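Local coordinates for hypothetical protein TT1561 (Thermus thermophilus, PDB 1UF3), which is of unproven function but binds calcium ions and is probably a metal-dependent phosphoesterase of the calcineurin superfamily, at residues Lys45-Ser49 with Arg50-Ala54; Leu129-Pro132 with Ala133-Glu137; Lys141-Trp144 with Glu145-Asp148; His170-Ala173 with His174-Thr178; Glu194-Ala198 with Ser199-Val203. All coordinates share one frame; numbering follows the deposited sequence.

In the fold
Contact 1 holds two carbonyl ligands of a calcium ion, on the opposite side of the chain's centre from contacts 4 and 5; its centre lies about 24 Å from that of contact 2 and about 32 to 34 Å from the others. Contacts 2, 4 and 5 pack in a row: Glu137 CB meets Leu175 CD2 at 3.7 Å, and Ile176 CG2 meets Ser199 OG at 3.4 Å. Contact 3 follows contact 2 along the chain and reaches contact 4 through Trp144 CH2, 3.2 Å from Thr178 O. Tyr131 of contact 2 lies about 6 Å, side chain to ion, from another bound calcium. Contacts 2 and 3 both meet a second subunit.

Contact 1. Residues Lys45-Ser49 with Arg50-Ala54; sequences KAAKS and RDYAA. With CA (calcium ion), chain I.
The loop through Lys48 turns straight into the helix of residues 49-59, where Lys48 O accepts from Asp51 N at 2.8 Å and, weakly, from Tyr52 N, and Ser49 O from Ala53 N. Lys48 sits at the N-cap, and the Asp51 side chain, three residues on, accepts its backbone N-H as in one half of a capping box: OD2 takes Lys48 N at 2.6 Å on the anti lone pair, in an almost straight bond (175°). With CG beside its own backbone N (chi1 -57°), the Asp51 carboxylate folds back across the start of the helix. The same oxygen lies 3.5 Å from Ala47 CB, which also packs on Asp51 CB. A negative group here faces the N-terminal end of the helix, where the dipole would favour it. The Tyr52 ring runs back over the loop, CE1 loosely against Ala47 CB, while Ser49 O lies at its edge.

Just ahead of the cap, the loop bends so that Lys45 O and Ala47 O both point at the calcium ion, at 2.4 and 2.3 Å. Four waters and Ala75 O complete the shell. The bond to Lys48 N probably steadies the backbone next to Ala47 O, and Tyr52 adds a second-shell link. Its hydroxyl is hydrogen-bonded to Asp74 and also accepts from a calcium-bound water, whose oxygen is 2.9 Å from Tyr52 OH and 2.5 Å from the ion.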
loop_
_atom_site.group_PDB
_atom_site.type_symbol
_atom_site.label_atom_id
_atom_site.label_comp_id
_atom_site.label_asym_id
_atom_site.label_seq_id
_atom_site.Cartn_x
_atom_site.Cartn_y
_atom_site.Cartn_z
ATOM N N LYS A 45 -11.014 -38.995 -11.308
ATOM C CA LYS A 45 -10.516 -40.173 -10.599
ATOM C C LYS A 45 -9.178 -40.676 -11.177
ATOM O O LYS A 45 -8.266 -41.032 -10.425
ATOM C CB LYS A 45 -11.573 -41.292 -10.663
ATOM C CG LYS A 45 -11.148 -42.648 -10.125
ATOM C CD LYS A 45 -10.853 -42.590 -8.637
ATOM C CE LYS A 45 -10.364 -43.928 -8.103
ATOM N NZ LYS A 45 -11.387 -44.999 -8.283
ATOM N N ALA A 46 -9.067 -40.679 -12.508
ATOM C CA ALA A 46 -7.866 -41.168 -13.201
ATOM C C ALA A 46 -6.558 -40.519 -12.768
ATOM O O ALA A 46 -5.517 -41.164 -12.765
ATOM C CB ALA A 46 -8.034 -41.002 -14.722
ATOM N N ALA A 47 -6.614 -39.236 -12.435
ATOM C CA ALA A 47 -5.434 -38.493 -12.016
ATOM C C ALA A 47 -4.669 -39.150 -10.874
ATOM O O ALA A 47 -5.248 -39.861 -10.012
ATOM C CB ALA A 47 -5.835 -37.077 -11.637
ATOM N N LYS A 48 -3.359 -38.913 -10.889
ATOM C CA LYS A 48 -2.428 -39.429 -9.878
ATOM C C LYS A 48 -1.663 -38.273 -9.205
ATOM O O LYS A 48 -1.811 -37.112 -9.577
ATOM C CB LYS A 48 -1.408 -40.383 -10.520
ATOM C CG LYS A 48 -2.010 -41.633 -11.160
ATOM C CD LYS A 48 -0.902 -42.628 -11.565
ATOM C CE LYS A 48 -1.466 -44.003 -11.926
ATOM N NZ LYS A 48 -2.204 -43.994 -13.226
ATOM N N SER A 49 -0.819 -38.607 -8.236
ATOM C CA SER A 49 -0.051 -37.601 -7.509
ATOM C C SER A 49 0.503 -36.449 -8.336
ATOM O O SER A 49 0.221 -35.280 -8.050
ATOM C CB SER A 49 1.089 -38.269 -6.749
ATOM O OG SER A 49 0.580 -39.161 -5.776
ATOM N N ARG A 50 1.284 -36.763 -9.366
ATOM C CA ARG A 50 1.888 -35.719 -10.181
ATOM C C ARG A 50 0.904 -34.721 -10.771
ATOM O O ARG A 50 1.272 -33.578 -11.039
ATOM C CB ARG A 50 2.739 -36.323 -11.304
ATOM C CG ARG A 50 1.996 -37.269 -12.239
ATOM C CD ARG A 50 2.912 -37.779 -13.371
ATOM N NE ARG A 50 4.299 -37.945 -12.925
ATOM C CZ ARG A 50 5.238 -37.006 -13.036
ATOM N NH1 ARG A 50 4.948 -35.832 -13.587
ATOM N NH2 ARG A 50 6.465 -37.229 -12.572
ATOM N N ASP A 51 -0.339 -35.148 -10.977
ATOM C CA ASP A 51 -1.356 -34.263 -11.538
ATOM C C ASP A 51 -1.780 -33.237 -10.477
ATOM O O ASP A 51 -1.948 -32.054 -10.764
ATOM C CB ASP A 51 -2.576 -35.089 -11.983
ATOM C CG ASP A 51 -2.213 -36.178 -12.989
ATOM O OD1 ASP A 51 -1.664 -35.815 -14.037
ATOM O OD2 ASP A 51 -2.484 -37.373 -12.729
ATOM N N TYR A 52 -1.960 -33.704 -9.252
ATOM C CA TYR A 52 -2.352 -32.809 -8.170
ATOM C C TYR A 52 -1.235 -31.791 -7.956
ATOM O O TYR A 52 -1.490 -30.611 -7.705
ATOM C CB TYR A 52 -2.623 -33.617 -6.898
ATOM C CG TYR A 52 -3.975 -34.308 -6.929
ATOM C CD1 TYR A 52 -4.090 -35.661 -7.244
ATOM C CD2 TYR A 52 -5.148 -33.596 -6.665
ATOM C CE1 TYR A 52 -5.328 -36.285 -7.294
ATOM C CE2 TYR A 52 -6.396 -34.211 -6.710
ATOM C CZ TYR A 52 -6.484 -35.550 -7.024
ATOM O OH TYR A 52 -7.723 -36.158 -7.084
ATOM N N ALA A 53 0.010 -32.234 -8.107
ATOM C CA ALA A 53 1.129 -31.326 -7.934
ATOM C C ALA A 53 1.084 -30.197 -8.956
ATOM O O ALA A 53 1.345 -29.040 -8.616
ATOM C CB ALA A 53 2.443 -32.087 -8.025
ATOM N N ALA A 54 0.735 -30.505 -10.208
ATOM C CA ALA A 54 0.675 -29.457 -11.228
ATOM C C ALA A 54 -0.474 -28.483 -10.923
ATOM O O ALA A 54 -0.340 -27.275 -11.099
ATOM C CB ALA A 54 0.495 -30.081 -12.622
HETATM CA CA CA I . -6.772 -40.721 -8.559
HETATM O O HOH W 1 -7.890 -38.512 -8.760
HETATM O O HOH W 2 -5.390 -39.454 -6.844
HETATM O O HOH W 3 -4.767 -42.151 -8.312
HETATM O O HOH W 4 -6.635 -43.407 -9.344
#

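Contact 2. Residues Leu129-Pro132 with Ala133-Glu137; sequences LRYP and AWVAE
The Trp134 indole carries Val135 CG2 on one face, 3.4 Å above the plane and offset toward the rim, while Pro132 CG comes obliquely against its pyrrole side, 3.2 Å from NE1. A first torsion of 72° sets the indole between its backbone N and carbonyl carbon, so that it runs alongside the proline ring instead of away from it. Pro132 CG also meets Val135 CG2 at 3.8 Å, closing a compact three-residue cluster. The other branch, Val135 CG1, packs at 4.0 Å on Tyr131 CB and approaches that ring obliquely. Beyond it, Tyr131 OH is hydrogen-bonded to Glu125, a residue of one calcium site, and to His98. Val135 and Trp134 are covered in turn by Trp78 and Arg82 of the second subunit.

Pro132 O accepts from Val135 N at 2.8 Å, from above the carbonyl plane, and weakly from Ala136 N. With Pro132 at the N-cap, this is a strand-to-helix junction: strand 130-132 meets helix 133-137 at 87°, beside a calcium site.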
loop_
_atom_site.group_PDB
_atom_site.type_symbol
_atom_site.label_atom_id
_atom_site.label_comp_id
_atom_site.label_asym_id
_atom_site.label_seq_id
_atom_site.Cartn_x
_atom_site.Cartn_y
_atom_site.Cartn_z
ATOM N N LEU A 129 -14.393 -40.985 -2.708
ATOM C CA LEU A 129 -14.419 -40.383 -1.373
ATOM C C LEU A 129 -15.887 -40.329 -1.025
ATOM O O LEU A 129 -16.639 -39.589 -1.641
ATOM C CB LEU A 129 -13.846 -38.963 -1.355
ATOM C CG LEU A 129 -12.400 -38.768 -1.830
ATOM C CD1 LEU A 129 -11.907 -37.361 -1.439
ATOM C CD2 LEU A 129 -11.511 -39.833 -1.218
ATOM N N ARG A 130 -16.304 -41.088 -0.026
ATOM C CA ARG A 130 -17.708 -41.087 0.340
ATOM C C ARG A 130 -17.808 -41.228 1.836
ATOM O O ARG A 130 -17.198 -42.128 2.423
ATOM C CB ARG A 130 -18.439 -42.271 -0.342
ATOM C CG ARG A 130 -19.929 -42.347 -0.041
ATOM C CD ARG A 130 -20.625 -43.556 -0.693
ATOM N NE ARG A 130 -20.275 -44.818 -0.044
ATOM C CZ ARG A 130 -19.408 -45.714 -0.525
ATOM N NH1 ARG A 130 -18.785 -45.507 -1.684
ATOM N NH2 ARG A 130 -19.148 -46.818 0.167
ATOM N N TYR A 131 -18.573 -40.351 2.470
ATOM C CA TYR A 131 -18.711 -40.471 3.914
ATOM C C TYR A 131 -20.153 -40.401 4.327
ATOM O O TYR A 131 -20.921 -39.607 3.788
ATOM C CB TYR A 131 -17.961 -39.348 4.663
ATOM C CG TYR A 131 -16.540 -39.106 4.196
ATOM C CD1 TYR A 131 -16.253 -38.133 3.241
ATOM C CD2 TYR A 131 -15.481 -39.848 4.714
ATOM C CE1 TYR A 131 -14.939 -37.903 2.820
ATOM C CE2 TYR A 131 -14.168 -39.626 4.292
ATOM C CZ TYR A 131 -13.913 -38.663 3.356
ATOM O OH TYR A 131 -12.629 -38.472 2.932
ATOM N N PRO A 132 -20.543 -41.236 5.289
ATOM C CA PRO A 132 -21.926 -41.211 5.763
ATOM C C PRO A 132 -22.105 -39.946 6.617
ATOM O O PRO A 132 -21.146 -39.469 7.245
ATOM C CB PRO A 132 -22.039 -42.499 6.566
ATOM C CG PRO A 132 -20.624 -42.731 7.051
ATOM C CD PRO A 132 -19.798 -42.378 5.854
ATOM N N ALA A 133 -23.319 -39.406 6.645
ATOM C CA ALA A 133 -23.588 -38.188 7.400
ATOM C C ALA A 133 -22.970 -38.134 8.794
ATOM O O ALA A 133 -22.408 -37.112 9.162
ATOM C CB ALA A 133 -25.098 -37.945 7.502
ATOM N N TRP A 134 -23.076 -39.209 9.575
ATOM C CA TRP A 134 -22.510 -39.193 10.923
ATOM C C TRP A 134 -21.016 -38.850 10.935
ATOM O O TRP A 134 -20.524 -38.275 11.912
ATOM C CB TRP A 134 -22.732 -40.519 11.660
ATOM C CG TRP A 134 -21.913 -41.704 11.177
ATOM C CD1 TRP A 134 -22.278 -42.627 10.229
ATOM C CD2 TRP A 134 -20.596 -42.080 11.612
ATOM N NE1 TRP A 134 -21.268 -43.552 10.049
ATOM C CE2 TRP A 134 -20.227 -43.240 10.883
ATOM C CE3 TRP A 134 -19.690 -41.549 12.542
ATOM C CZ2 TRP A 134 -18.989 -43.877 11.056
ATOM C CZ3 TRP A 134 -18.452 -42.185 12.711
ATOM C CH2 TRP A 134 -18.118 -43.337 11.971
ATOM N N VAL A 135 -20.296 -39.189 9.866
ATOM C CA VAL A 135 -18.877 -38.886 9.824
ATOM C C VAL A 135 -18.705 -37.386 9.584
ATOM O O VAL A 135 -17.860 -36.745 10.219
ATOM C CB VAL A 135 -18.118 -39.686 8.723
ATOM C CG1 VAL A 135 -16.707 -39.075 8.499
ATOM C CG2 VAL A 135 -17.942 -41.136 9.155
ATOM N N ALA A 136 -19.517 -36.820 8.695
ATOM C CA ALA A 136 -19.424 -35.393 8.413
ATOM C C ALA A 136 -19.755 -34.599 9.674
ATOM O O ALA A 136 -19.092 -33.603 9.973
ATOM C CB ALA A 136 -20.371 -34.994 7.280
ATOM N N GLU A 137 -20.782 -35.044 10.401
ATOM C CA GLU A 137 -21.197 -34.379 11.632
ATOM C C GLU A 137 -20.110 -34.512 12.695
ATOM O O GLU A 137 -19.825 -33.560 13.435
ATOM C CB GLU A 137 -22.502 -34.983 12.149
ATOM C CG GLU A 137 -22.796 -34.659 13.592
ATOM C CD GLU A 137 -24.104 -35.283 14.060
ATOM O OE1 GLU A 137 -24.331 -35.361 15.293
ATOM O OE2 GLU A 137 -24.909 -35.690 13.187
#

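Contact 3. Residues Lys141-Trp144 with Glu145-Asp148; sequences KALW and ELKD
Ala142 O accepts weakly from Glu145 N at 3.4 Å, one step after Lys141 O takes Trp144 N. Glu145 CG lies equally close to Ala142 O, because the side chain folds back beside its own backbone N (chi1 -51°) and bends at chi2. Its carboxylate then leaves the turn, OE2 bonding to Thr102 OG1 of the second subunit. Next, Leu143 O takes Leu146 N at 2.9 Å, with the donor well above the carbonyl plane (57°). The two leucines meet loosely, Leu143 CD2 being 4.5 Å from Leu146 CD1, and both rest on Phe101 and Leu109 of their own chain. Trp144 ends the segment. Its indole turns the other way, to stack on His179 and meet Lys151 in a cation-pi contact, while Lys147 curls back toward its carbonyl with NZ 3.7 Å from Trp144 O.

Successive bonds from residue i+3 to i mark a 3-10 segment. It follows helix 133-140 and forms part of a subunit interface.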
loop_
_atom_site.group_PDB
_atom_site.type_symbol
_atom_site.label_atom_id
_atom_site.label_comp_id
_atom_site.label_asym_id
_atom_site.label_seq_id
_atom_site.Cartn_x
_atom_site.Cartn_y
_atom_site.Cartn_z
ATOM N N LYS A 141 -18.307 -31.292 14.637
ATOM C CA LYS A 141 -18.571 -30.999 16.033
ATOM C C LYS A 141 -17.341 -30.431 16.754
ATOM O O LYS A 141 -17.483 -29.796 17.796
ATOM C CB LYS A 141 -19.083 -32.233 16.788
ATOM C CG LYS A 141 -18.024 -33.262 17.105
ATOM C CD LYS A 141 -18.515 -34.223 18.159
ATOM C CE LYS A 141 -17.455 -35.271 18.476
ATOM N NZ LYS A 141 -17.839 -36.139 19.623
ATOM N N ALA A 142 -16.148 -30.663 16.207
ATOM C CA ALA A 142 -14.919 -30.136 16.825
ATOM C C ALA A 142 -14.957 -28.614 16.889
ATOM O O ALA A 142 -14.343 -28.019 17.741
ATOM C CB ALA A 142 -13.691 -30.562 16.017
ATOM N N LEU A 143 -15.706 -27.993 15.990
ATOM C CA LEU A 143 -15.775 -26.548 15.929
ATOM C C LEU A 143 -16.488 -25.861 17.093
ATOM O O LEU A 143 -16.258 -24.668 17.338
ATOM C CB LEU A 143 -16.427 -26.130 14.610
ATOM C CG LEU A 143 -15.751 -26.613 13.324
ATOM C CD1 LEU A 143 -16.584 -26.164 12.121
ATOM C CD2 LEU A 143 -14.339 -26.037 13.224
ATOM N N TRP A 144 -17.352 -26.597 17.795
ATOM C CA TRP A 144 -18.086 -26.039 18.920
ATOM C C TRP A 144 -17.136 -25.599 20.031
ATOM O O TRP A 144 -17.518 -24.808 20.886
ATOM C CB TRP A 144 -19.093 -27.054 19.491
ATOM C CG TRP A 144 -20.241 -27.396 18.557
ATOM C CD1 TRP A 144 -20.601 -28.647 18.123
ATOM C CD2 TRP A 144 -21.197 -26.488 17.990
ATOM N NE1 TRP A 144 -21.725 -28.569 17.327
ATOM C CE2 TRP A 144 -22.108 -27.259 17.227
ATOM C CE3 TRP A 144 -21.375 -25.099 18.055
ATOM C CZ2 TRP A 144 -23.176 -26.685 16.532
ATOM C CZ3 TRP A 144 -22.436 -24.528 17.365
ATOM C CH2 TRP A 144 -23.325 -25.322 16.609
ATOM N N GLU A 145 -15.903 -26.106 20.025
ATOM C CA GLU A 145 -14.941 -25.727 21.055
ATOM C C GLU A 145 -14.434 -24.314 20.769
ATOM O O GLU A 145 -13.970 -23.618 21.666
ATOM C CB GLU A 145 -13.747 -26.694 21.078
ATOM C CG GLU A 145 -14.113 -28.171 21.135
ATOM C CD GLU A 145 -13.980 -28.809 22.516
ATOM O OE1 GLU A 145 -13.699 -28.103 23.512
ATOM O OE2 GLU A 145 -14.166 -30.045 22.595
ATOM N N LEU A 146 -14.520 -23.903 19.509
ATOM C CA LEU A 146 -14.056 -22.584 19.105
ATOM C C LEU A 146 -15.221 -21.602 19.237
ATOM O O LEU A 146 -16.233 -21.730 18.555
ATOM C CB LEU A 146 -13.520 -22.645 17.664
ATOM C CG LEU A 146 -12.518 -23.794 17.451
ATOM C CD1 LEU A 146 -11.846 -23.671 16.097
ATOM C CD2 LEU A 146 -11.458 -23.771 18.565
ATOM N N LYS A 147 -15.048 -20.599 20.092
ATOM C CA LYS A 147 -16.105 -19.638 20.397
ATOM C C LYS A 147 -16.284 -18.331 19.623
ATOM O O LYS A 147 -15.332 -17.618 19.322
ATOM C CB LYS A 147 -16.029 -19.293 21.900
ATOM C CG LYS A 147 -16.066 -20.498 22.842
ATOM C CD LYS A 147 -17.239 -21.415 22.502
ATOM C CE LYS A 147 -17.669 -22.293 23.674
ATOM N NZ LYS A 147 -16.641 -23.266 24.127
ATOM N N ASP A 148 -17.542 -18.025 19.307
ATOM C CA ASP A 148 -17.912 -16.770 18.653
ATOM C C ASP A 148 -17.310 -16.426 17.302
ATOM O O ASP A 148 -17.010 -15.253 17.042
ATOM C CB ASP A 148 -17.625 -15.597 19.605
ATOM C CG ASP A 148 -18.118 -15.867 21.016
ATOM O OD1 ASP A 148 -19.252 -16.378 21.154
ATOM O OD2 ASP A 148 -17.370 -15.574 21.985
#

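Contact 4. Residues His170-Ala173 with His174-Thr178; sequences HEVA and HLIKT
Val172 and Ile176 stand one turn apart on the buried side of the helix, with Val172 CG1 4.3 Å from Ile176 CD1. Ile176 CG1 lies beside its backbone N (chi1 -63°), which lays it 3.2 Å from Val172 O. That carbonyl also accepts Ile176 N at 3.0 Å. Leu175 does much the same one residue earlier: its CG rests 3.3 Å from Glu171 O, the acceptor of Leu175 N.

The other side is looser. His170, His174 and Lys177 lie at the surface. Both histidines lead away from the turn, the His174 ring with CG opposite its backbone N (chi1 -175°), while the Lys177 chain runs past Ala173 O with CG at 3.3 Å. Thr178 OG1 lies over one face of the His174 ring, 3.8 Å above the plane and offset toward the rim. It donates to His174 O at 2.7 Å, and Thr178 N reaches the same oxygen from the opposite face of its plane.

This is the helix of a beta-alpha-beta unit between strands 151-155 and 183-186. Val172, Leu175 and Ile176 pack on Phe155 of the first strand, and Leu175 also meets Ala136 and Leu140 of helix 133-140.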
loop_
_atom_site.group_PDB
_atom_site.type_symbol
_atom_site.label_atom_id
_atom_site.label_comp_id
_atom_site.label_asym_id
_atom_site.label_seq_id
_atom_site.Cartn_x
_atom_site.Cartn_y
_atom_site.Cartn_z
ATOM N N HIS A 170 -30.682 -33.904 2.950
ATOM C CA HIS A 170 -31.346 -33.365 4.135
ATOM C C HIS A 170 -30.343 -33.333 5.298
ATOM O O HIS A 170 -30.419 -32.477 6.193
ATOM C CB HIS A 170 -32.553 -34.238 4.503
ATOM C CG HIS A 170 -33.693 -34.119 3.536
ATOM N ND1 HIS A 170 -34.673 -33.156 3.656
ATOM C CD2 HIS A 170 -33.968 -34.798 2.399
ATOM C CE1 HIS A 170 -35.504 -33.246 2.632
ATOM N NE2 HIS A 170 -35.098 -34.233 1.852
ATOM N N GLU A 171 -29.409 -34.272 5.293
ATOM C CA GLU A 171 -28.410 -34.304 6.357
ATOM C C GLU A 171 -27.506 -33.077 6.279
ATOM O O GLU A 171 -27.189 -32.453 7.298
ATOM C CB GLU A 171 -27.549 -35.564 6.258
ATOM C CG GLU A 171 -27.906 -36.636 7.256
ATOM C CD GLU A 171 -29.164 -37.341 6.890
ATOM O OE1 GLU A 171 -29.451 -37.396 5.673
ATOM O OE2 GLU A 171 -29.852 -37.844 7.802
ATOM N N VAL A 172 -27.074 -32.740 5.072
ATOM C CA VAL A 172 -26.214 -31.582 4.905
ATOM C C VAL A 172 -26.992 -30.328 5.306
ATOM O O VAL A 172 -26.454 -29.433 5.960
ATOM C CB VAL A 172 -25.713 -31.475 3.465
ATOM C CG1 VAL A 172 -25.034 -30.145 3.246
ATOM C CG2 VAL A 172 -24.734 -32.620 3.185
ATOM N N ALA A 173 -28.263 -30.273 4.919
ATOM C CA ALA A 173 -29.108 -29.144 5.267
ATOM C C ALA A 173 -29.146 -29.057 6.788
ATOM O O ALA A 173 -29.079 -27.963 7.361
ATOM C CB ALA A 173 -30.515 -29.353 4.718
ATOM N N HIS A 174 -29.237 -30.228 7.420
ATOM C CA HIS A 174 -29.298 -30.345 8.871
ATOM C C HIS A 174 -28.016 -29.837 9.560
ATOM O O HIS A 174 -28.088 -29.210 10.622
ATOM C CB HIS A 174 -29.595 -31.802 9.250
ATOM C CG HIS A 174 -29.800 -32.019 10.717
ATOM N ND1 HIS A 174 -28.868 -32.653 11.514
ATOM C CD2 HIS A 174 -30.820 -31.666 11.538
ATOM C CE1 HIS A 174 -29.305 -32.679 12.763
ATOM N NE2 HIS A 174 -30.487 -32.086 12.805
ATOM N N LEU A 175 -26.861 -30.085 8.946
ATOM C CA LEU A 175 -25.571 -29.633 9.493
ATOM C C LEU A 175 -25.532 -28.116 9.371
ATOM O O LEU A 175 -25.041 -27.413 10.244
ATOM C CB LEU A 175 -24.399 -30.213 8.691
ATOM C CG LEU A 175 -24.180 -31.724 8.563
ATOM C CD1 LEU A 175 -23.124 -31.988 7.473
ATOM C CD2 LEU A 175 -23.746 -32.317 9.900
ATOM N N ILE A 176 -26.033 -27.606 8.259
ATOM C CA ILE A 176 -26.046 -26.171 8.076
ATOM C C ILE A 176 -26.977 -25.542 9.115
ATOM O O ILE A 176 -26.638 -24.520 9.719
ATOM C CB ILE A 176 -26.483 -25.815 6.658
ATOM C CG1 ILE A 176 -25.449 -26.371 5.670
ATOM C CG2 ILE A 176 -26.642 -24.312 6.522
ATOM C CD1 ILE A 176 -25.713 -26.040 4.240
ATOM N N LYS A 177 -28.127 -26.169 9.362
ATOM C CA LYS A 177 -29.066 -25.625 10.338
ATOM C C LYS A 177 -28.503 -25.691 11.758
ATOM O O LYS A 177 -28.775 -24.822 12.583
ATOM C CB LYS A 177 -30.405 -26.376 10.279
ATOM C CG LYS A 177 -31.247 -26.059 9.045
ATOM C CD LYS A 177 -32.563 -26.842 9.055
ATOM C CE LYS A 177 -33.374 -26.567 7.799
ATOM N NZ LYS A 177 -34.807 -26.965 7.965
ATOM N N THR A 178 -27.714 -26.721 12.042
ATOM C CA THR A 178 -27.126 -26.868 13.376
ATOM C C THR A 178 -25.974 -25.877 13.643
ATOM O O THR A 178 -25.915 -25.241 14.696
ATOM C CB THR A 178 -26.610 -28.307 13.576
ATOM O OG1 THR A 178 -27.674 -29.233 13.313
ATOM C CG2 THR A 178 -26.119 -28.515 14.999
#

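Contact 5. Residues Glu194-Ala198 with Ser199-Val203; sequences EMLGA and SWVVV
Selenomethionine Met195 and Trp200 face each other across a beta hairpin, a non-hydrogen-bonded pair with SE 3.9 Å from Trp200 CB. SE lies oblique to the indole, 4.8 Å from the centre of its five-membered ring, a Met-aromatic contact. Bends at chi2 and chi3 curl the chain back so that CE reaches 3.4 Å from Ser199 O. On the sheet's other face, Leu196 CB packs against Val201 CG2 at 3.9 Å. Val202 CG2 sits centrally over one face of the indole, and His193 meets that ring nearly at right angles.

What positions these groups is the backbone. Glu194 and Val201 exchange two bonds, N to O each way, and Leu196 and Ser199 another two around a type II' turn. Gly197 takes its second position, at positive phi. The 199-203 strand pairs also with 183-186, leaving 192-196 an outer strand within this chain. Ser199 OG bonds to Pro181 O, and one water lies 3.0 Å from Leu196 O and 2.8 Å from Ser199 OG.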
loop_
_atom_site.group_PDB
_atom_site.type_symbol
_atom_site.label_atom_id
_atom_site.label_comp_id
_atom_site.label_asym_id
_atom_site.label_seq_id
_atom_site.Cartn_x
_atom_site.Cartn_y
_atom_site.Cartn_z
ATOM N N GLU A 194 -28.950 -19.039 -2.387
ATOM C CA GLU A 194 -30.183 -18.887 -1.630
ATOM C C GLU A 194 -29.848 -18.849 -0.153
ATOM O O GLU A 194 -28.737 -19.182 0.238
ATOM C CB GLU A 194 -31.099 -20.087 -1.886
ATOM C CG GLU A 194 -31.631 -20.178 -3.296
ATOM C CD GLU A 194 -32.952 -19.448 -3.433
ATOM O OE1 GLU A 194 -32.946 -18.202 -3.516
ATOM O OE2 GLU A 194 -33.999 -20.133 -3.427
HETATM N N MSE A 195 -30.811 -18.434 0.662
HETATM C CA MSE A 195 -30.618 -18.429 2.100
HETATM C C MSE A 195 -31.264 -19.709 2.628
HETATM O O MSE A 195 -32.305 -20.145 2.123
HETATM C CB MSE A 195 -31.317 -17.230 2.753
HETATM C CG MSE A 195 -30.818 -15.873 2.303
HETATM SE SE MSE A 195 -28.957 -15.550 2.814
HETATM C CE MSE A 195 -29.031 -16.023 4.668
ATOM N N LEU A 196 -30.625 -20.314 3.624
ATOM C CA LEU A 196 -31.124 -21.506 4.293
ATOM C C LEU A 196 -31.040 -21.058 5.745
ATOM O O LEU A 196 -29.982 -21.169 6.401
ATOM C CB LEU A 196 -30.207 -22.712 4.051
ATOM C CG LEU A 196 -30.815 -24.083 4.403
ATOM C CD1 LEU A 196 -29.948 -25.199 3.833
ATOM C CD2 LEU A 196 -30.983 -24.225 5.931
ATOM N N GLY A 197 -32.153 -20.521 6.235
ATOM C CA GLY A 197 -32.177 -20.008 7.589
ATOM C C GLY A 197 -31.322 -18.762 7.524
ATOM O O GLY A 197 -31.466 -17.953 6.608
ATOM N N ALA A 198 -30.398 -18.617 8.464
ATOM C CA ALA A 198 -29.524 -17.450 8.465
ATOM C C ALA A 198 -28.246 -17.691 7.648
ATOM O O ALA A 198 -27.377 -16.818 7.589
ATOM C CB ALA A 198 -29.166 -17.078 9.897
ATOM N N SER A 199 -28.146 -18.859 7.006
ATOM C CA SER A 199 -26.957 -19.217 6.211
ATOM C C SER A 199 -27.086 -18.919 4.725
ATOM O O SER A 199 -28.086 -19.264 4.110
ATOM C CB SER A 199 -26.637 -20.711 6.342
ATOM O OG SER A 199 -26.602 -21.162 7.685
ATOM N N TRP A 200 -26.066 -18.285 4.154
ATOM C CA TRP A 200 -26.025 -17.964 2.735
ATOM C C TRP A 200 -25.378 -19.163 2.018
ATOM O O TRP A 200 -24.201 -19.468 2.229
ATOM C CB TRP A 200 -25.193 -16.702 2.510
ATOM C CG TRP A 200 -25.120 -16.206 1.077
ATOM C CD1 TRP A 200 -26.118 -16.248 0.139
ATOM C CD2 TRP A 200 -24.030 -15.495 0.462
ATOM N NE1 TRP A 200 -25.727 -15.606 -1.001
ATOM C CE2 TRP A 200 -24.450 -15.132 -0.837
ATOM C CE3 TRP A 200 -22.747 -15.122 0.888
ATOM C CZ2 TRP A 200 -23.641 -14.417 -1.712
ATOM C CZ3 TRP A 200 -21.926 -14.393 0.003
ATOM C CH2 TRP A 200 -22.379 -14.052 -1.275
ATOM N N VAL A 201 -26.153 -19.863 1.199
ATOM C CA VAL A 201 -25.633 -21.019 0.470
ATOM C C VAL A 201 -25.394 -20.629 -0.972
ATOM O O VAL A 201 -26.309 -20.191 -1.688
ATOM C CB VAL A 201 -26.593 -22.202 0.521
ATOM C CG1 VAL A 201 -25.999 -23.390 -0.247
ATOM C CG2 VAL A 201 -26.866 -22.572 1.950
ATOM N N VAL A 202 -24.147 -20.793 -1.391
ATOM C CA VAL A 202 -23.715 -20.425 -2.723
ATOM C C VAL A 202 -23.181 -21.584 -3.559
ATOM O O VAL A 202 -22.403 -22.419 -3.081
ATOM C CB VAL A 202 -22.588 -19.344 -2.661
ATOM C CG1 VAL A 202 -22.068 -19.038 -4.079
ATOM C CG2 VAL A 202 -23.113 -18.057 -1.961
ATOM N N VAL A 203 -23.636 -21.624 -4.807
ATOM C CA VAL A 203 -23.186 -22.595 -5.797
ATOM C C VAL A 203 -22.383 -21.624 -6.644
ATOM O O VAL A 203 -22.934 -20.832 -7.409
ATOM C CB VAL A 203 -24.394 -23.197 -6.580
ATOM C CG1 VAL A 203 -23.910 -23.974 -7.774
ATOM C CG2 VAL A 203 -25.196 -24.109 -5.655
HETATM O O HOH W 5 -28.897 -22.069 9.018
#